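Local coordinates for lysozyme inhibitor LprI-like N-terminal domain-containing protein (Burkholderia thailandensis, PDB 6AR7) that is of unknown function but carries regions related to the lysozyme inhibitor LprI, consistent with a role in inhibiting lysozyme, at residues Glu102-Gly106 with Thr107-Met111; Ala112-Asp115 with Met116-Gln119; Val214-Leu217 with Lys218-Glu222. All coordinates share one frame; numbering follows the deposited sequence.

Contact 1 of 3, residues Glu102-Gly106 with Thr107-Met111; sequences ETTQG and TMYAM
The carbonyl oxygen of Gly106 accepts the first backbone bond of helix 107-136: Ala110 N reaches Gly106 O at 3.1 Å, lying in the carbonyl plane with an N-H...O angle of 157°. Gly106 is thus the N-cap residue, and the loop 102-106 that leads out of helix 73-101 ends here. The positive phi of Gly106 would jam a side chain against the carbonyl oxygen of Gln105, so the turn into the helix suits a residue without one.

In the first turn of the helix, Tyr109 folds its ring back against the loop. With CG anti to its carbonyl carbon (chi1 -72°), the ring lies beside Thr104. The methyl CG2 of Thr104 sits over one face of the Tyr109 ring, 4.2 Å from the centroid and 14° off the normal, a CH-pi contact shifted toward the rim. The selenomethionine methyl, Met108 CE, lies 3.4 Å above the opposite face of the Tyr109 ring, also toward its rim, so the tyrosine carries a methyl group on both faces.

Thr104 OG1 is turned to the root of the ring, 3.5 Å from Tyr109 CB, while its hydrogen bond goes to the carbonyl of Tyr101 at the end of the preceding helix. The same side chains meet Thr223 of helix 203-223, which places this surface corner beside the C-terminal helix. At the ring edge the backbone closes in: Gln105 O lies in the plane of the Tyr109 ring, 3.4 Å from Tyr109 CD2.

Contact 2 of 3, residues Ala112-Asp115 with Met116-Gln119; sequences ASAD and MRLQ
Asp115 and Gln119 make the side-chain bond of this helical turn, an i to i+4 pair on helix 107-136. Gln119 NE2 donates to Asp115 OD1 at 2.6 Å, almost straight at 172°. The oxygen lies in the amide plane of Gln119, whereas the nitrogen meets the syn side of OD1 from 23° outside the carboxylate plane; the two flat groups are turned 56° against each other. In Gln119 a bend at chi2 turns the amide toward the Asp115 carboxylate. Beneath this pair, Gln119 N binds Asp115 O at 3.1 Å, so the same two residues are joined through both backbone and side chains.

Around the helix, the Arg117 guanidinium lies flat over the backbone of Ala114, whose CA is 3.5 Å above its plane and offset toward the rim. Ala114 CB touches Arg117 NH2 at 3.7 Å. In this conformer Arg117 NH2 forms a salt bridge with Asp50 of helix 42-70, and the arginine also packs on Ile46 and Arg53. Further round, Met116, a selenomethionine, leans toward Tyr101 and helix 203-223.

The chemistry is therefore divided: the amide N-H of Gln119 would stabilise the negative charge on Asp115 OD1, while the charge of Arg117 is probably balanced by Asp50, which joins this helix to helix 42-70.

Contact 3 of 3, residues Val214-Leu217 with Lys218-Glu222; sequences VATL and KRFSE
This is a regular alpha-helical stretch near the C-terminal end of helix 203-223, the last helix of this all-helical protein. Four successive i to i+4 bonds run through it; in one of them Phe220 N meets Thr216 O at 2.9 Å and 168°.

The same two residues also pack through their side chains, which lie side by side and point the same way. Thr216 has CG2 anti to its backbone N, which brings that methyl to the phenyl ring, 3.5 Å from Phe220 CE2 and at an oblique approach. Leu217 CD2 makes a looser apolar contact with Phe220 CD2 at 4.4 Å. Beyond the turn, Phe220 is buried against Leu96 and Val100 of helix 73-101 and Leu171 of helix 155-174.

On the next turn, Lys218 O is gripped twice: Ser221 OG donates to it at 2.6 Å and Glu222 N at 3.1 Å, both from the same face of the carbonyl plane. The hydroxyl of Ser221 stands between its backbone N and carbonyl carbon (chi1 73°), turned back to that oxygen. At the surface Lys218 NZ and Glu222 OE2 form a long salt bridge of 3.9 Å.

The turn is thus amphipathic: methyl and phenyl groups are given to the interior, whereas Lys218 and Glu222 are both exposed, so the attraction across their long ion pair is probably weakened by solvent.

Overall arrangement
Following the chain from the N terminus, helix 73-101 ends and contact 1 closes the short loop that turns the chain into helix 107-136. Contact 2 follows directly on that helix, its centre about 12 Å from that of contact 1. Far later in sequence, contact 3 belongs to helix 203-223. The three lie in series, none nested or crossed, and each is local. Space brings the last two together: Met116 of contact 2, in one of its two conformers, packs on Thr216 and Phe220, tying the helix of one LprI-related region to that of the other. Contact 1 comes within about 5 Å of contact 3 at their nearest atoms, without touching.

Contact 1 of 3, residues Glu102-Gly106 with Thr107-Met111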
loop_
_atom_site.group_PDB
_atom_site.type_symbol
_atom_site.label_atom_id
_atom_site.label_comp_id
_atom_site.label_asym_id
_atom_site.label_seq_id
_atom_site.Cartn_x
_atom_site.Cartn_y
_atom_site.Cartn_z
ATOM N N GLU A 102 19.287 -0.915 -2.287
ATOM C CA GLU A 102 20.582 -1.408 -2.736
ATOM C C GLU A 102 21.697 -0.396 -2.495
ATOM O O GLU A 102 22.869 -0.740 -2.656
ATOM C CB GLU A 102 20.525 -1.790 -4.215
ATOM C CG GLU A 102 20.428 -0.601 -5.170
ATOM C CD GLU A 102 20.523 -1.023 -6.632
ATOM O OE1 GLU A 102 20.730 -2.235 -6.887
ATOM O OE2 GLU A 102 20.389 -0.149 -7.522
ATOM N N THR A 103 21.374 0.833 -2.106
ATOM C CA THR A 103 22.406 1.796 -1.737
ATOM C C THR A 103 22.720 1.770 -0.247
ATOM O O THR A 103 23.499 2.614 0.213
ATOM C CB THR A 103 21.997 3.224 -2.143
ATOM O OG1 THR A 103 21.005 3.723 -1.235
ATOM C CG2 THR A 103 21.426 3.249 -3.551
ATOM N N THR A 104 22.114 0.843 0.505
ATOM C CA THR A 104 22.239 0.705 1.951
ATOM C C THR A 104 23.026 -0.545 2.308
ATOM O O THR A 104 23.235 -1.434 1.478
ATOM C CB THR A 104 20.862 0.592 2.624
ATOM O OG1 THR A 104 20.285 -0.699 2.347
ATOM C CG2 THR A 104 19.934 1.658 2.114
ATOM N N GLN A 105 23.428 -0.617 3.583
ATOM C CA GLN A 105 24.051 -1.806 4.156
ATOM C C GLN A 105 23.602 -2.012 5.592
ATOM O O GLN A 105 23.485 -1.053 6.355
ATOM C CB GLN A 105 25.580 -1.737 4.166
ATOM C CG GLN A 105 26.232 -1.679 2.818
ATOM C CD GLN A 105 27.738 -1.647 2.952
ATOM O OE1 GLN A 105 28.331 -2.575 3.506
ATOM N NE2 GLN A 105 28.364 -0.583 2.455
ATOM N N GLY A 106 23.426 -3.260 5.969
ATOM C CA GLY A 106 23.168 -3.578 7.354
ATOM C C GLY A 106 21.781 -4.150 7.556
ATOM O O GLY A 106 20.845 -3.887 6.787
ATOM N N THR A 107 21.638 -4.933 8.623
ATOM C CA THR A 107 20.379 -5.625 8.821
ATOM C C THR A 107 19.262 -4.687 9.271
ATOM O O THR A 107 18.094 -5.051 9.116
ATOM C CB THR A 107 20.548 -6.781 9.808
ATOM O OG1 THR A 107 21.027 -6.283 11.052
ATOM C CG2 THR A 107 21.526 -7.810 9.267
HETATM N N MSE A 108 19.569 -3.496 9.803
HETATM C CA MSE A 108 18.479 -2.554 10.117
HETATM C C MSE A 108 17.743 -2.203 8.831
HETATM O O MSE A 108 16.519 -2.182 8.787
HETATM C CB MSE A 108 18.980 -1.276 10.799
HETATM C CG MSE A 108 17.847 -0.354 11.362
HETATM SE SE MSE A 108 18.458 1.518 11.524
HETATM C CE MSE A 108 18.211 2.040 9.652
ATOM N N TYR A 109 18.504 -1.934 7.772
ATOM C CA TYR A 109 17.873 -1.616 6.500
ATOM C C TYR A 109 17.232 -2.848 5.866
ATOM O O TYR A 109 16.188 -2.735 5.220
ATOM C CB TYR A 109 18.891 -0.978 5.557
ATOM C CG TYR A 109 19.269 0.425 5.942
ATOM C CD1 TYR A 109 18.312 1.421 6.018
ATOM C CD2 TYR A 109 20.587 0.766 6.202
ATOM C CE1 TYR A 109 18.658 2.725 6.363
ATOM C CE2 TYR A 109 20.946 2.074 6.546
ATOM C CZ TYR A 109 19.975 3.047 6.630
ATOM O OH TYR A 109 20.310 4.351 6.966
ATOM N N ALA A 110 17.840 -4.033 6.012
ATOM C CA ALA A 110 17.191 -5.220 5.460
ATOM C C ALA A 110 15.828 -5.455 6.104
ATOM O O ALA A 110 14.894 -5.921 5.436
ATOM C CB ALA A 110 18.082 -6.458 5.629
HETATM N N MSE A 111 15.687 -5.125 7.382
HETATM C CA MSE A 111 14.433 -5.343 8.098
HETATM C C MSE A 111 13.410 -4.303 7.651
HETATM O O MSE A 111 12.241 -4.631 7.443
HETATM C CB MSE A 111 14.631 -5.273 9.620
HETATM C CG MSE A 111 15.584 -6.328 10.205
HETATM SE SE MSE A 111 14.756 -7.621 11.423
HETATM C CE MSE A 111 16.326 -8.338 12.312
#

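Contact 2 of 3, residues Ala112-Asp115 with Met116-Gln119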
loop_
_atom_site.group_PDB
_atom_site.type_symbol
_atom_site.label_atom_id
_atom_site.label_comp_id
_atom_site.label_asym_id
_atom_site.label_seq_id
_atom_site.Cartn_x
_atom_site.Cartn_y
_atom_site.Cartn_z
ATOM N N ALA A 112 13.863 -3.049 7.513
ATOM C CA ALA A 112 12.967 -1.996 7.056
ATOM C C ALA A 112 12.439 -2.329 5.671
ATOM O O ALA A 112 11.263 -2.123 5.380
ATOM C CB ALA A 112 13.691 -0.640 7.059
ATOM N N SER A 113 13.312 -2.841 4.803
ATOM C CA SER A 113 12.905 -3.197 3.456
ATOM C C SER A 113 11.847 -4.299 3.482
ATOM O O SER A 113 10.861 -4.244 2.738
ATOM C CB SER A 113 14.137 -3.639 2.668
ATOM O OG SER A 113 13.811 -4.030 1.357
ATOM N N ALA A 114 12.050 -5.319 4.325
ATOM C CA ALA A 114 11.068 -6.392 4.440
ATOM C C ALA A 114 9.722 -5.862 4.928
ATOM O O ALA A 114 8.673 -6.219 4.387
ATOM C CB ALA A 114 11.596 -7.488 5.365
ATOM N N ASP A 115 9.727 -4.989 5.937
ATOM C CA ASP A 115 8.470 -4.402 6.397
ATOM C C ASP A 115 7.827 -3.530 5.317
ATOM O O ASP A 115 6.594 -3.505 5.188
ATOM C CB ASP A 115 8.699 -3.604 7.671
ATOM C CG ASP A 115 7.406 -3.272 8.389
ATOM O OD1 ASP A 115 6.608 -4.192 8.638
ATOM O OD2 ASP A 115 7.182 -2.080 8.683
HETATM N N MSE A 116 8.637 -2.850 4.510
HETATM C CA MSE A 116 8.156 -2.102 3.339
HETATM C C MSE A 116 7.339 -2.961 2.388
HETATM O O MSE A 116 6.386 -2.504 1.779
HETATM C CB MSE A 116 9.327 -1.523 2.538
HETATM C CG MSE A 116 10.007 -0.299 3.096
HETATM SE SE MSE A 116 9.904 1.102 1.746
HETATM C CE MSE A 116 8.002 1.371 1.979
ATOM N N ARG A 117 7.777 -4.211 2.215
ATOM C CA ARG A 117 7.102 -5.137 1.310
ATOM C C ARG A 117 5.844 -5.723 1.931
ATOM O O ARG A 117 4.878 -6.006 1.217
ATOM C CB ARG A 117 8.029 -6.291 0.910
ATOM C CG ARG A 117 9.380 -5.900 0.332
ATOM C CD ARG A 117 10.101 -7.118 -0.289
ATOM N NE ARG A 117 10.367 -8.220 0.650
ATOM C CZ ARG A 117 11.492 -8.353 1.357
ATOM N NH1 ARG A 117 12.461 -7.447 1.245
ATOM N NH2 ARG A 117 11.658 -9.388 2.180
ATOM N N LEU A 118 5.845 -5.902 3.251
ATOM C CA LEU A 118 4.731 -6.532 3.958
ATOM C C LEU A 118 3.523 -5.602 4.098
ATOM O O LEU A 118 2.403 -5.970 3.731
ATOM C CB LEU A 118 5.208 -6.986 5.340
ATOM C CG LEU A 118 4.188 -7.337 6.428
ATOM C CD1 LEU A 118 3.304 -8.523 5.954
ATOM C CD2 LEU A 118 4.907 -7.682 7.762
ATOM N N GLN A 119 3.727 -4.402 4.642
ATOM C CA GLN A 119 2.598 -3.570 5.056
ATOM C C GLN A 119 1.630 -3.193 3.929
ATOM O O GLN A 119 0.420 -3.111 4.206
ATOM C CB GLN A 119 3.107 -2.303 5.754
ATOM C CG GLN A 119 3.923 -2.560 7.032
ATOM C CD GLN A 119 3.210 -3.492 8.016
ATOM O OE1 GLN A 119 1.983 -3.475 8.130
ATOM N NE2 GLN A 119 3.987 -4.287 8.752
#

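Contact 3 of 3, residues Val214-Leu217 with Lys218-Glu222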
loop_
_atom_site.group_PDB
_atom_site.type_symbol
_atom_site.label_atom_id
_atom_site.label_comp_id
_atom_site.label_asym_id
_atom_site.label_seq_id
_atom_site.Cartn_x
_atom_site.Cartn_y
_atom_site.Cartn_z
ATOM N N VAL A 214 2.818 9.383 1.809
ATOM C CA VAL A 214 3.740 10.348 2.425
ATOM C C VAL A 214 4.786 9.620 3.274
ATOM O O VAL A 214 5.994 9.895 3.188
ATOM C CB VAL A 214 2.974 11.382 3.275
ATOM C CG1 VAL A 214 3.953 12.201 4.089
ATOM C CG2 VAL A 214 2.111 12.337 2.415
ATOM N N ALA A 215 4.326 8.695 4.122
ATOM C CA ALA A 215 5.224 7.992 5.036
ATOM C C ALA A 215 6.246 7.142 4.283
ATOM O O ALA A 215 7.422 7.091 4.659
ATOM C CB ALA A 215 4.406 7.135 6.002
ATOM N N THR A 216 5.821 6.475 3.210
ATOM C CA THR A 216 6.764 5.712 2.402
ATOM C C THR A 216 7.839 6.620 1.803
ATOM O O THR A 216 9.037 6.346 1.930
ATOM C CB THR A 216 6.023 4.962 1.289
ATOM O OG1 THR A 216 5.078 4.028 1.849
ATOM C CG2 THR A 216 7.014 4.215 0.414
ATOM N N LEU A 217 7.427 7.715 1.158
ATOM C CA LEU A 217 8.388 8.606 0.514
ATOM C C LEU A 217 9.312 9.246 1.542
ATOM O O LEU A 217 10.499 9.462 1.273
ATOM C CB LEU A 217 7.652 9.689 -0.282
ATOM C CG LEU A 217 6.784 9.228 -1.457
ATOM C CD1 LEU A 217 6.145 10.420 -2.117
ATOM C CD2 LEU A 217 7.564 8.392 -2.472
ATOM N N LYS A 218 8.785 9.558 2.729
ATOM C CA LYS A 218 9.622 10.150 3.770
ATOM C C LYS A 218 10.704 9.175 4.213
ATOM O O LYS A 218 11.875 9.545 4.376
ATOM C CB LYS A 218 8.754 10.585 4.949
ATOM C CG LYS A 218 9.515 11.130 6.137
ATOM C CD LYS A 218 8.561 11.500 7.270
ATOM C CE LYS A 218 9.299 12.194 8.410
ATOM N NZ LYS A 218 9.052 11.530 9.723
ATOM N N ARG A 219 10.319 7.923 4.437
ATOM C CA ARG A 219 11.297 6.922 4.824
ATOM C C ARG A 219 12.334 6.735 3.736
ATOM O O ARG A 219 13.531 6.645 4.025
ATOM C CB ARG A 219 10.609 5.591 5.146
ATOM C CG ARG A 219 11.589 4.498 5.469
ATOM C CD ARG A 219 10.878 3.241 6.031
ATOM N NE ARG A 219 10.009 3.593 7.155
ATOM C CZ ARG A 219 10.433 3.826 8.394
ATOM N NH1 ARG A 219 11.724 3.731 8.688
ATOM N NH2 ARG A 219 9.563 4.157 9.343
ATOM N N PHE A 220 11.895 6.681 2.474
ATOM C CA PHE A 220 12.845 6.586 1.373
ATOM C C PHE A 220 13.833 7.736 1.420
ATOM O O PHE A 220 15.040 7.546 1.230
ATOM C CB PHE A 220 12.114 6.608 0.036
ATOM C CG PHE A 220 11.498 5.317 -0.346
ATOM C CD1 PHE A 220 11.972 4.131 0.164
ATOM C CD2 PHE A 220 10.431 5.290 -1.226
ATOM C CE1 PHE A 220 11.413 2.950 -0.217
ATOM C CE2 PHE A 220 9.855 4.100 -1.604
ATOM C CZ PHE A 220 10.343 2.928 -1.093
ATOM N N SER A 221 13.321 8.955 1.620
ATOM C CA SER A 221 14.184 10.128 1.583
ATOM C C SER A 221 15.222 10.084 2.691
ATOM O O SER A 221 16.323 10.619 2.526
ATOM C CB SER A 221 13.355 11.409 1.692
ATOM O OG SER A 221 12.880 11.572 3.016
ATOM N N GLU A 222 14.904 9.426 3.806
ATOM C CA GLU A 222 15.840 9.274 4.913
ATOM C C GLU A 222 16.741 8.063 4.751
ATOM O O GLU A 222 17.683 7.888 5.534
ATOM C CB GLU A 222 15.079 9.146 6.233
ATOM C CG GLU A 222 14.240 10.358 6.592
ATOM C CD GLU A 222 13.200 10.033 7.657
ATOM O OE1 GLU A 222 12.880 8.834 7.833
ATOM O OE2 GLU A 222 12.689 10.967 8.309
#